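PDB 3O6N: APL1 from Anopheles gambiae, which probably acts in complement-like immunity of the mosquito, in which the APL1 family member APL1C forms a heterodimeric complex with the leucine-rich repeat protein LRIM1. Local coordinates for residues 171-176 / 193-198. Sequence-based numbering, arbitrary orientation. Where two conformers were deposited one is given.
Sequences QLSSNR and VSYNLL. With NAG (2-acetamido-2-deoxy-beta-D-glucopyranose), chain B.
Two asparagines from successive turns of the leucine-rich repeat solenoid close on one carbonyl oxygen: Asn196 ND2 gives an N-H to Leu172 O (3.1 Å, 166° at the hydrogen), and Asn175 ND2 binds the same oxygen from the opposite face of its carbonyl plane at 3.0 Å. Both donors stand well out of that plane, while the oxygen lies nearly in the amide plane of each side chain. The other N-H of Asn196 ND2 runs almost straight to Val193 O of its own turn, so this single nitrogen joins two adjacent coils. CG of Asn196 lies anti to its carbonyl carbon (chi1 -79°), which brings the amide toward 171-176; OD1 receives Leu177 N and a weak bond from Asn175 N, while Asn175 OD1 receives Leu153 N. Beside the amides, Ser174 N donates to Ser194 O at 2.9 Å. Gln171 bends at chi2 (61°), and its amide divides between Ser173 N, bound by OE1, and the attached glycan, where NE2 donates to NAG O5 at 3.3 Å. Such stacked asparagines are characteristic of leucine-rich repeats: Asn175 ND2 also reaches back to Met148 O, and Asn215 in turn donates to Val193 O. The buried amides thus satisfy backbone groups such as Leu172 O, Val193 O and Leu177 N, linking the coils beyond the ends of their parallel strands.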
ATOM      1  N   GLN A 171       1.039   0.564  -8.866  1.00 14.41           N
ATOM      2  CA  GLN A 171       1.857   0.970  -7.724  1.00 15.32           C
ATOM      3  C   GLN A 171       2.348   2.399  -7.947  1.00 16.24           C
ATOM      4  O   GLN A 171       3.116   2.662  -8.877  1.00 15.90           O
ATOM      5  CB  GLN A 171       3.037  -0.003  -7.571  1.00 17.06           C
ATOM      6  CG  GLN A 171       4.156   0.441  -6.627  1.00 23.53           C
ATOM      7  CD  GLN A 171       3.685   0.652  -5.201  1.00 27.99           C
ATOM      8  OE1 GLN A 171       2.967   1.604  -4.913  1.00 28.27           O
ATOM      9  NE2 GLN A 171       4.098  -0.232  -4.298  1.00 33.16           N
ATOM     10  N   LEU A 172       1.880   3.320  -7.107  1.00 15.08           N
ATOM     11  CA  LEU A 172       2.220   4.739  -7.217  1.00 13.34           C
ATOM     12  C   LEU A 172       2.680   5.299  -5.873  1.00 12.51           C
ATOM     13  O   LEU A 172       2.671   6.513  -5.660  1.00 14.21           O
ATOM     14  CB  LEU A 172       1.002   5.542  -7.690  1.00 12.43           C
ATOM     15  CG  LEU A 172       0.461   5.225  -9.086  1.00 13.25           C
ATOM     16  CD1 LEU A 172      -0.872   5.928  -9.323  1.00 18.00           C
ATOM     17  CD2 LEU A 172       1.477   5.618 -10.145  1.00 15.54           C
ATOM     18  N   SER A 173       3.085   4.409  -4.972  0.52 12.24           N
ATOM     19  CA  SER A 173       3.483   4.805  -3.623  0.52 15.34           C
ATOM     20  C   SER A 173       4.689   5.740  -3.636  0.52 16.42           C
ATOM     21  O   SER A 173       5.533   5.660  -4.523  0.52 15.20           O
ATOM     22  CB  SER A 173       3.789   3.567  -2.775  0.52 14.41           C
ATOM     23  OG  SER A 173       4.319   3.923  -1.511  0.52 15.57           O
ATOM     24  N   SER A 174       4.765   6.626  -2.645  1.00 16.09           N
ATOM     25  CA  SER A 174       5.879   7.566  -2.538  1.00 12.61           C
ATOM     26  C   SER A 174       6.069   8.431  -3.783  1.00 18.11           C
ATOM     27  O   SER A 174       7.100   8.362  -4.461  1.00 16.92           O
ATOM     28  CB  SER A 174       7.185   6.834  -2.190  1.00 13.90           C
ATOM     29  OG  SER A 174       7.152   6.387  -0.839  1.00 15.55           O
ATOM     30  N   ASN A 175       5.059   9.239  -4.079  1.00 15.23           N
ATOM     31  CA  ASN A 175       5.209  10.342  -5.013  1.00 14.72           C
ATOM     32  C   ASN A 175       4.818  11.628  -4.286  1.00 17.73           C
ATOM     33  O   ASN A 175       5.035  11.747  -3.082  1.00 17.18           O
ATOM     34  CB  ASN A 175       4.364  10.121  -6.272  1.00 16.95           C
ATOM     35  CG  ASN A 175       5.065   9.239  -7.298  1.00 15.04           C
ATOM     36  OD1 ASN A 175       5.874   9.718  -8.093  1.00 16.07           O
ATOM     37  ND2 ASN A 175       4.763   7.944  -7.278  1.00 15.28           N
ATOM     38  N   ARG A 176       4.257  12.589  -5.008  1.00 16.98           N
ATOM     39  CA  ARG A 176       3.746  13.803  -4.383  1.00 14.94           C
ATOM     40  C   ARG A 176       2.352  14.074  -4.925  1.00 13.31           C
ATOM     41  O   ARG A 176       1.996  15.220  -5.186  1.00 14.22           O
ATOM     42  CB  ARG A 176       4.650  15.000  -4.682  1.00 21.10           C
ATOM     43  CG  ARG A 176       6.064  14.883  -4.136  1.00 29.75           C
ATOM     44  CD  ARG A 176       6.861  16.158  -4.398  1.00 33.46           C
ATOM     45  NE  ARG A 176       8.245  16.048  -3.941  1.00 37.33           N
ATOM     46  CZ  ARG A 176       9.143  17.026  -4.025  1.00 35.18           C
ATOM     47  NH1 ARG A 176       8.806  18.196  -4.552  1.00 35.35           N
ATOM     48  NH2 ARG A 176      10.379  16.836  -3.582  1.00 30.55           N
ATOM     49  N   VAL A 193      -1.418   3.665  -3.409  1.00 14.58           N
ATOM     50  CA  VAL A 193      -1.169   5.096  -3.553  1.00 14.29           C
ATOM     51  C   VAL A 193      -0.650   5.677  -2.241  1.00 13.13           C
ATOM     52  O   VAL A 193      -0.783   6.868  -1.974  1.00 14.38           O
ATOM     53  CB  VAL A 193      -2.428   5.865  -4.028  1.00 14.48           C
ATOM     54  CG1 VAL A 193      -2.787   5.478  -5.462  1.00 15.84           C
ATOM     55  CG2 VAL A 193      -3.608   5.614  -3.095  1.00 14.33           C
ATOM     56  N   SER A 194      -0.025   4.825  -1.439  1.00 11.79           N
ATOM     57  CA  SER A 194       0.462   5.247  -0.128  1.00 16.10           C
ATOM     58  C   SER A 194       1.587   6.270  -0.260  1.00 13.03           C
ATOM     59  O   SER A 194       2.263   6.342  -1.291  1.00 15.38           O
ATOM     60  CB  SER A 194       0.915   4.041   0.710  1.00 16.48           C
ATOM     61  OG  SER A 194       2.044   3.397   0.139  1.00 15.95           O
ATOM     62  N   TYR A 195       1.770   7.071   0.784  1.00 13.56           N
ATOM     63  CA  TYR A 195       2.810   8.092   0.805  1.00 16.17           C
ATOM     64  C   TYR A 195       2.663   9.098  -0.326  1.00 17.81           C
ATOM     65  O   TYR A 195       3.544   9.241  -1.183  1.00 15.93           O
ATOM     66  CB  TYR A 195       4.200   7.458   0.798  1.00 11.05           C
ATOM     67  CG  TYR A 195       4.523   6.760   2.093  1.00 14.13           C
ATOM     68  CD1 TYR A 195       4.975   7.473   3.195  1.00 18.96           C
ATOM     69  CD2 TYR A 195       4.365   5.387   2.217  1.00 17.26           C
ATOM     70  CE1 TYR A 195       5.270   6.833   4.386  1.00 22.07           C
ATOM     71  CE2 TYR A 195       4.655   4.744   3.399  1.00 20.80           C
ATOM     72  CZ  TYR A 195       5.107   5.470   4.479  1.00 19.41           C
ATOM     73  OH  TYR A 195       5.397   4.821   5.652  1.00 28.38           O
ATOM     74  N   ASN A 196       1.527   9.785  -0.323  1.00 16.79           N
ATOM     75  CA  ASN A 196       1.278  10.868  -1.258  1.00 15.94           C
ATOM     76  C   ASN A 196       0.560  12.023  -0.566  1.00 16.24           C
ATOM     77  O   ASN A 196       0.612  12.139   0.659  1.00 15.52           O
ATOM     78  CB  ASN A 196       0.513  10.363  -2.490  1.00 15.98           C
ATOM     79  CG  ASN A 196       1.418   9.655  -3.480  1.00 14.09           C
ATOM     80  OD1 ASN A 196       2.218  10.293  -4.158  1.00 14.33           O
ATOM     81  ND2 ASN A 196       1.304   8.332  -3.562  1.00 13.62           N
ATOM     82  N   LEU A 197      -0.095  12.877  -1.344  1.00 13.77           N
ATOM     83  CA  LEU A 197      -0.750  14.062  -0.794  1.00 18.46           C
ATOM     84  C   LEU A 197      -2.225  14.100  -1.174  1.00 17.20           C
ATOM     85  O   LEU A 197      -2.784  15.170  -1.413  1.00 15.42           O
ATOM     86  CB  LEU A 197      -0.054  15.333  -1.297  1.00 19.89           C
ATOM     87  CG  LEU A 197       1.447  15.448  -1.003  1.00 24.48           C
ATOM     88  CD1 LEU A 197       2.038  16.659  -1.709  1.00 24.29           C
ATOM     89  CD2 LEU A 197       1.698  15.520   0.492  1.00 29.03           C
ATOM     90  N   LEU A 198      -2.846  12.926  -1.230  1.00 12.39           N
ATOM     91  CA  LEU A 198      -4.241  12.809  -1.652  1.00 16.28           C
ATOM     92  C   LEU A 198      -5.209  13.241  -0.563  1.00 18.16           C
ATOM     93  O   LEU A 198      -4.972  12.993   0.620  1.00 16.31           O
ATOM     94  CB  LEU A 198      -4.544  11.370  -2.075  1.00 13.67           C
ATOM     95  CG  LEU A 198      -3.709  10.855  -3.252  1.00 14.69           C
ATOM     96  CD1 LEU A 198      -3.906   9.360  -3.422  1.00 16.69           C
ATOM     97  CD2 LEU A 198      -4.055  11.613  -4.534  1.00 13.58           C
TER
HETATM   98  C1  NAG B   1       2.090  -0.342  -0.730  1.00 22.25           C
HETATM   99  C2  NAG B   1       2.015  -1.705  -0.035  1.00 21.06           C
HETATM  100  C3  NAG B   1       2.980  -1.813   1.144  1.00 30.20           C
HETATM  101  C4  NAG B   1       4.384  -1.358   0.759  1.00 34.33           C
HETATM  102  C5  NAG B   1       4.332  -0.033   0.003  1.00 30.71           C
HETATM  103  C6  NAG B   1       5.716   0.316  -0.533  1.00 30.95           C
HETATM  104  C7  NAG B   1       0.097  -3.162   0.257  1.00 31.15           C
HETATM  105  C8  NAG B   1      -1.130  -3.436   1.076  1.00 33.33           C
HETATM  106  N2  NAG B   1       0.671  -1.975   0.433  1.00 24.25           N
HETATM  107  O3  NAG B   1       2.995  -3.148   1.605  1.00 30.28           O
HETATM  108  O4  NAG B   1       5.175  -1.179   1.922  1.00 46.44           O
HETATM  109  O5  NAG B   1       3.432  -0.094  -1.088  1.00 26.52           O
HETATM  110  O6  NAG B   1       6.027  -0.559  -1.599  1.00 35.51           O
HETATM  111  O7  NAG B   1       0.531  -4.008  -0.525  1.00 35.30           O